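Local coordinates for sugar ABC transporter substrate-binding protein, BlMnBP1 (Bifidobacterium animalis subsp. lactis ATCC 27673, PDB 6I5R) that binds manno-oligosaccharides such as mannobiose and probably delivers them to an ABC transporter for uptake, at residues Leu391-Ile403 / Trp432-Glu444. Numbering follows the deposited sequence.
Sequences LLANVNSDSELGI and WNQKWAKAVEDNE. With ZN (zinc ion), chain J; ZN (zinc ion), chain N.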
loop_
_atom_site.group_PDB
_atom_site.type_symbol
_atom_site.label_atom_id
_atom_site.label_comp_id
_atom_site.label_asym_id
_atom_site.label_seq_id
_atom_site.Cartn_x
_atom_site.Cartn_y
_atom_site.Cartn_z
ATOM N N LEU A 391 15.795 -10.018 -6.993
ATOM C CA LEU A 391 15.472 -11.410 -6.734
ATOM C C LEU A 391 13.992 -11.585 -6.390
ATOM O O LEU A 391 13.341 -12.505 -6.895
ATOM C CB LEU A 391 16.355 -11.937 -5.600
ATOM C CG LEU A 391 16.097 -13.407 -5.327
ATOM C CD1 LEU A 391 16.565 -14.248 -6.506
ATOM C CD2 LEU A 391 16.773 -13.847 -4.049
ATOM N N LEU A 392 13.442 -10.710 -5.559
ATOM C CA LEU A 392 12.028 -10.851 -5.204
ATOM C C LEU A 392 11.146 -10.676 -6.435
ATOM O O LEU A 392 10.199 -11.438 -6.645
ATOM C CB LEU A 392 11.620 -9.858 -4.117
ATOM C CG LEU A 392 10.118 -9.902 -3.770
ATOM C CD1 LEU A 392 9.701 -11.172 -3.020
ATOM C CD2 LEU A 392 9.783 -8.633 -2.990
ATOM N N ALA A 393 11.428 -9.661 -7.252
ATOM C CA ALA A 393 10.599 -9.430 -8.427
ATOM C C ALA A 393 10.614 -10.643 -9.350
ATOM O O ALA A 393 9.579 -11.020 -9.916
ATOM C CB ALA A 393 11.073 -8.178 -9.167
ATOM N N ASN A 394 11.775 -11.292 -9.480
ATOM C CA ASN A 394 11.935 -12.390 -10.414
ATOM C C ASN A 394 11.306 -13.676 -9.900
ATOM O O ASN A 394 10.697 -14.427 -10.666
ATOM C CB ASN A 394 13.420 -12.592 -10.691
ATOM C CG ASN A 394 14.021 -11.461 -11.505
ATOM O OD1 ASN A 394 13.340 -10.502 -11.923
ATOM N ND2 ASN A 394 15.320 -11.530 -11.670
ATOM N N VAL A 395 11.459 -13.966 -8.613
ATOM C CA VAL A 395 10.766 -15.119 -8.056
ATOM C C VAL A 395 9.268 -14.891 -8.117
ATOM O O VAL A 395 8.490 -15.824 -8.352
ATOM C CB VAL A 395 11.235 -15.374 -6.611
ATOM C CG1 VAL A 395 10.377 -16.447 -5.939
ATOM C CG2 VAL A 395 12.733 -15.738 -6.585
ATOM N N ASN A 396 8.844 -13.657 -7.851
ATOM C CA ASN A 396 7.428 -13.304 -7.892
ATOM C C ASN A 396 6.845 -13.560 -9.272
ATOM O O ASN A 396 5.769 -14.156 -9.421
ATOM C CB ASN A 396 7.274 -11.835 -7.552
ATOM C CG ASN A 396 6.394 -11.599 -6.400
ATOM O OD1 ASN A 396 5.557 -12.446 -6.057
ATOM N ND2 ASN A 396 6.542 -10.421 -5.795
ATOM N N SER A 397 7.529 -13.065 -10.299
ATOM C CA SER A 397 7.084 -13.279 -11.664
ATOM C C SER A 397 7.049 -14.766 -12.011
ATOM O O SER A 397 6.023 -15.286 -12.480
ATOM C CB SER A 397 8.008 -12.500 -12.597
ATOM O OG SER A 397 7.730 -12.802 -13.938
ATOM N N ASP A 398 8.136 -15.491 -11.754
ATOM C CA ASP A 398 8.177 -16.887 -12.173
ATOM C C ASP A 398 7.187 -17.757 -11.384
ATOM O O ASP A 398 6.653 -18.743 -11.918
ATOM C CB ASP A 398 9.610 -17.410 -12.037
ATOM C CG ASP A 398 10.595 -16.756 -13.031
ATOM O OD1 ASP A 398 10.166 -16.148 -14.075
ATOM O OD2 ASP A 398 11.828 -16.864 -12.747
ATOM N N SER A 399 6.912 -17.406 -10.119
ATOM C CA SER A 399 5.959 -18.147 -9.317
ATOM C C SER A 399 4.526 -17.873 -9.729
ATOM O O SER A 399 3.642 -18.675 -9.405
ATOM C CB SER A 399 6.100 -17.768 -7.850
ATOM O OG SER A 399 5.550 -16.478 -7.641
ATOM N N GLU A 400 4.279 -16.725 -10.345
ATOM C CA GLU A 400 2.943 -16.238 -10.678
ATOM C C GLU A 400 2.114 -15.909 -9.442
ATOM O O GLU A 400 0.882 -15.885 -9.511
ATOM C CB GLU A 400 2.202 -17.248 -11.572
ATOM C CG GLU A 400 2.917 -17.517 -12.916
ATOM C CD GLU A 400 2.691 -16.428 -13.922
ATOM O OE1 GLU A 400 2.623 -16.744 -15.137
ATOM O OE2 GLU A 400 2.614 -15.247 -13.513
ATOM N N LEU A 401 2.759 -15.674 -8.295
ATOM C CA LEU A 401 2.040 -15.372 -7.065
ATOM C C LEU A 401 1.889 -13.883 -6.818
ATOM O O LEU A 401 0.971 -13.472 -6.093
ATOM C CB LEU A 401 2.762 -15.976 -5.866
ATOM C CG LEU A 401 2.770 -17.490 -5.810
ATOM C CD1 LEU A 401 3.363 -17.922 -4.486
ATOM C CD2 LEU A 401 1.394 -18.026 -5.901
ATOM N N GLY A 402 2.782 -13.070 -7.372
ATOM C CA GLY A 402 2.574 -11.639 -7.302
ATOM C C GLY A 402 2.359 -11.168 -5.882
ATOM O O GLY A 402 1.395 -10.444 -5.592
ATOM N N ILE A 403 3.271 -11.573 -5.003
ATOM C CA ILE A 403 3.234 -11.172 -3.602
ATOM C C ILE A 403 3.481 -9.677 -3.493
ATOM O O ILE A 403 4.562 -9.192 -3.850
ATOM C CB ILE A 403 4.269 -11.953 -2.786
ATOM C CG1 ILE A 403 3.932 -13.448 -2.833
ATOM C CG2 ILE A 403 4.353 -11.399 -1.370
ATOM C CD1 ILE A 403 2.654 -13.821 -2.087
ATOM N N TRP A 432 0.585 -22.769 -3.107
ATOM C CA TRP A 432 1.493 -21.645 -3.310
ATOM C C TRP A 432 2.950 -22.045 -3.072
ATOM O O TRP A 432 3.840 -21.616 -3.802
ATOM C CB TRP A 432 1.125 -20.476 -2.392
ATOM C CG TRP A 432 -0.242 -19.879 -2.529
ATOM C CD1 TRP A 432 -1.313 -20.370 -3.220
ATOM C CD2 TRP A 432 -0.684 -18.646 -1.932
ATOM N NE1 TRP A 432 -2.383 -19.519 -3.082
ATOM C CE2 TRP A 432 -2.030 -18.463 -2.291
ATOM C CE3 TRP A 432 -0.067 -17.692 -1.111
ATOM C CZ2 TRP A 432 -2.769 -17.367 -1.865
ATOM C CZ3 TRP A 432 -0.793 -16.608 -0.692
ATOM C CH2 TRP A 432 -2.130 -16.448 -1.066
ATOM N N ASN A 433 3.223 -22.812 -2.014
ATOM C CA ASN A 433 4.604 -23.169 -1.711
ATOM C C ASN A 433 5.263 -23.903 -2.875
ATOM O O ASN A 433 6.450 -23.710 -3.144
ATOM C CB ASN A 433 4.667 -24.031 -0.446
ATOM C CG ASN A 433 4.617 -23.201 0.811
ATOM O OD1 ASN A 433 5.097 -22.071 0.830
ATOM N ND2 ASN A 433 4.050 -23.760 1.875
ATOM N N GLN A 434 4.524 -24.796 -3.545
ATOM C CA GLN A 434 5.133 -25.591 -4.611
ATOM C C GLN A 434 5.488 -24.714 -5.814
ATOM O O GLN A 434 6.565 -24.868 -6.420
ATOM C CB GLN A 434 4.182 -26.750 -4.968
ATOM C CG GLN A 434 4.152 -27.804 -3.861
ATOM C CD GLN A 434 2.887 -28.658 -3.765
ATOM O OE1 GLN A 434 1.919 -28.476 -4.514
ATOM N NE2 GLN A 434 2.899 -29.592 -2.817
ATOM N N LYS A 435 4.638 -23.736 -6.126
ATOM C CA LYS A 435 4.941 -22.798 -7.198
ATOM C C LYS A 435 6.084 -21.877 -6.805
ATOM O O LYS A 435 6.966 -21.589 -7.623
ATOM C CB LYS A 435 3.705 -21.976 -7.565
ATOM C CG LYS A 435 2.614 -22.826 -8.241
ATOM C CD LYS A 435 1.368 -22.060 -8.641
ATOM C CE LYS A 435 0.332 -23.015 -9.255
ATOM N NZ LYS A 435 -0.987 -22.343 -9.489
ATOM N N TRP A 436 6.080 -21.393 -5.559
ATOM C CA TRP A 436 7.170 -20.540 -5.097
ATOM C C TRP A 436 8.471 -21.311 -5.036
ATOM O O TRP A 436 9.517 -20.811 -5.458
ATOM C CB TRP A 436 6.845 -19.992 -3.715
ATOM C CG TRP A 436 7.716 -18.916 -3.260
ATOM C CD1 TRP A 436 8.788 -19.034 -2.428
ATOM C CD2 TRP A 436 7.571 -17.530 -3.539
ATOM N NE1 TRP A 436 9.334 -17.802 -2.185
ATOM C CE2 TRP A 436 8.602 -16.862 -2.860
ATOM C CE3 TRP A 436 6.687 -16.791 -4.323
ATOM C CZ2 TRP A 436 8.774 -15.499 -2.939
ATOM C CZ3 TRP A 436 6.855 -15.451 -4.390
ATOM C CH2 TRP A 436 7.897 -14.810 -3.715
ATOM N N ALA A 437 8.407 -22.546 -4.543
ATOM C CA ALA A 437 9.607 -23.347 -4.368
ATOM C C ALA A 437 10.332 -23.554 -5.695
ATOM O O ALA A 437 11.564 -23.492 -5.739
ATOM C CB ALA A 437 9.237 -24.668 -3.702
ATOM N N LYS A 438 9.583 -23.741 -6.795
ATOM C CA LYS A 438 10.208 -23.883 -8.107
ATOM C C LYS A 438 10.822 -22.571 -8.543
ATOM O O LYS A 438 11.907 -22.550 -9.132
ATOM C CB LYS A 438 9.189 -24.375 -9.139
ATOM C CG LYS A 438 8.962 -25.880 -9.016
ATOM C CD LYS A 438 7.664 -26.381 -9.649
ATOM C CE LYS A 438 7.657 -26.255 -11.148
ATOM N NZ LYS A 438 6.523 -27.143 -11.666
ATOM N N ALA A 439 10.142 -21.462 -8.252
ATOM C CA ALA A 439 10.628 -20.156 -8.662
ATOM C C ALA A 439 11.882 -19.762 -7.887
ATOM O O ALA A 439 12.798 -19.141 -8.443
ATOM C CB ALA A 439 9.520 -19.122 -8.471
ATOM N N VAL A 440 11.940 -20.124 -6.607
ATOM C CA VAL A 440 13.142 -19.913 -5.805
ATOM C C VAL A 440 14.303 -20.709 -6.385
ATOM O O VAL A 440 15.413 -20.192 -6.544
ATOM C CB VAL A 440 12.859 -20.292 -4.341
ATOM C CG1 VAL A 440 14.130 -20.385 -3.499
ATOM C CG2 VAL A 440 11.893 -19.254 -3.732
ATOM N N GLU A 441 14.058 -21.968 -6.727
ATOM C CA GLU A 441 15.112 -22.796 -7.303
ATOM C C GLU A 441 15.608 -22.225 -8.620
ATOM O O GLU A 441 16.821 -22.183 -8.872
ATOM C CB GLU A 441 14.611 -24.219 -7.507
ATOM C CG GLU A 441 14.478 -24.934 -6.219
ATOM C CD GLU A 441 13.988 -26.364 -6.305
ATOM O OE1 GLU A 441 13.298 -26.752 -7.285
ATOM O OE2 GLU A 441 14.310 -27.111 -5.354
ATOM N N ASP A 442 14.684 -21.774 -9.468
ATOM C CA ASP A 442 15.063 -21.303 -10.795
ATOM C C ASP A 442 15.849 -20.002 -10.734
ATOM O O ASP A 442 16.590 -19.686 -11.667
ATOM C CB ASP A 442 13.815 -21.132 -11.657
ATOM C CG ASP A 442 13.168 -22.451 -12.005
ATOM O OD1 ASP A 442 13.896 -23.459 -12.060
ATOM O OD2 ASP A 442 11.926 -22.500 -12.214
ATOM N N ASN A 443 15.739 -19.256 -9.648
ATOM C CA ASN A 443 16.377 -17.951 -9.558
ATOM C C ASN A 443 17.573 -17.914 -8.627
ATOM O O ASN A 443 18.144 -16.834 -8.419
ATOM C CB ASN A 443 15.357 -16.917 -9.093
ATOM C CG ASN A 443 14.433 -16.514 -10.193
ATOM O OD1 ASN A 443 14.653 -15.503 -10.844
ATOM N ND2 ASN A 443 13.415 -17.315 -10.437
ATOM N N GLU A 444 17.955 -19.046 -8.056
ATOM C CA GLU A 444 19.018 -19.034 -7.085
ATOM C C GLU A 444 20.361 -18.796 -7.748
ATOM O O GLU A 444 20.499 -18.773 -8.974
ATOM C CB GLU A 444 19.065 -20.329 -6.257
ATOM C CG GLU A 444 19.477 -21.635 -6.925
ATOM C CD GLU A 444 19.159 -22.816 -5.995
ATOM O OE1 GLU A 444 19.372 -24.021 -6.354
ATOM O OE2 GLU A 444 18.654 -22.540 -4.869
ATOM O OXT GLU A 444 21.268 -18.582 -6.963
HETATM ZN ZN ZN J . 13.815 -8.431 -12.747
HETATM ZN ZN ZN N . 18.648 -25.731 -5.278
HETATM O O HOH W 1 17.119 -13.917 -10.681
HETATM O O HOH W 2 8.762 -21.154 -12.040
HETATM O O HOH W 3 14.716 -10.047 -13.806
HETATM O O HOH W 4 18.499 -25.522 -2.703
HETATM O O HOH W 5 18.279 -27.652 -5.113
#
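Asn443 uses one amide nitrogen to tie two helices together: its ND2 donates to Asp398 OD2 across the contact at 2.8 Å, nearly straight at 170°, and to Ala439 O one turn back in its own helix. With both amide hydrogens engaged, the plane is fixed, and OD1 packs against Asn394 CB (3.2 Å) and accepts from a water that in turn accepts from Asn394 ND2. Asn394 gives its OD1 to a zinc ion (2.3 Å) that Asp107, Ser109, Asp390 and a water also bind, so the metal site adjoins the helix pair. Replacing Asn443 by alanine removes the amide, and Asp398 would probably lose its donor across the helices and the water one of its partners. In this solute-binding protein of the periplasmic-binding-protein type, the C-terminal helix packs against helix 391-399 at 131°, the axes 8.2 Å apart, in knobs-into-holes fashion: Val395 enters a hole formed by Trp436, Ala439, Val440 and Asn443. Because CG1 of this branched residue lies anti to the backbone N (chi1 172°), it stands over the Trp436 six-membered ring, 3.5 Å from its centroid, as a CH-pi contact. Small Ala439 lets the backbones close in, its CB lying 3.5 Å from Val395 O. Beyond the helix, Leu401 wedges CD1 against Trp436 CE3 (3.5 Å) and lays CD2 over a face of Trp432, while the Trp436 indole N-H is satisfied by Leu222 O.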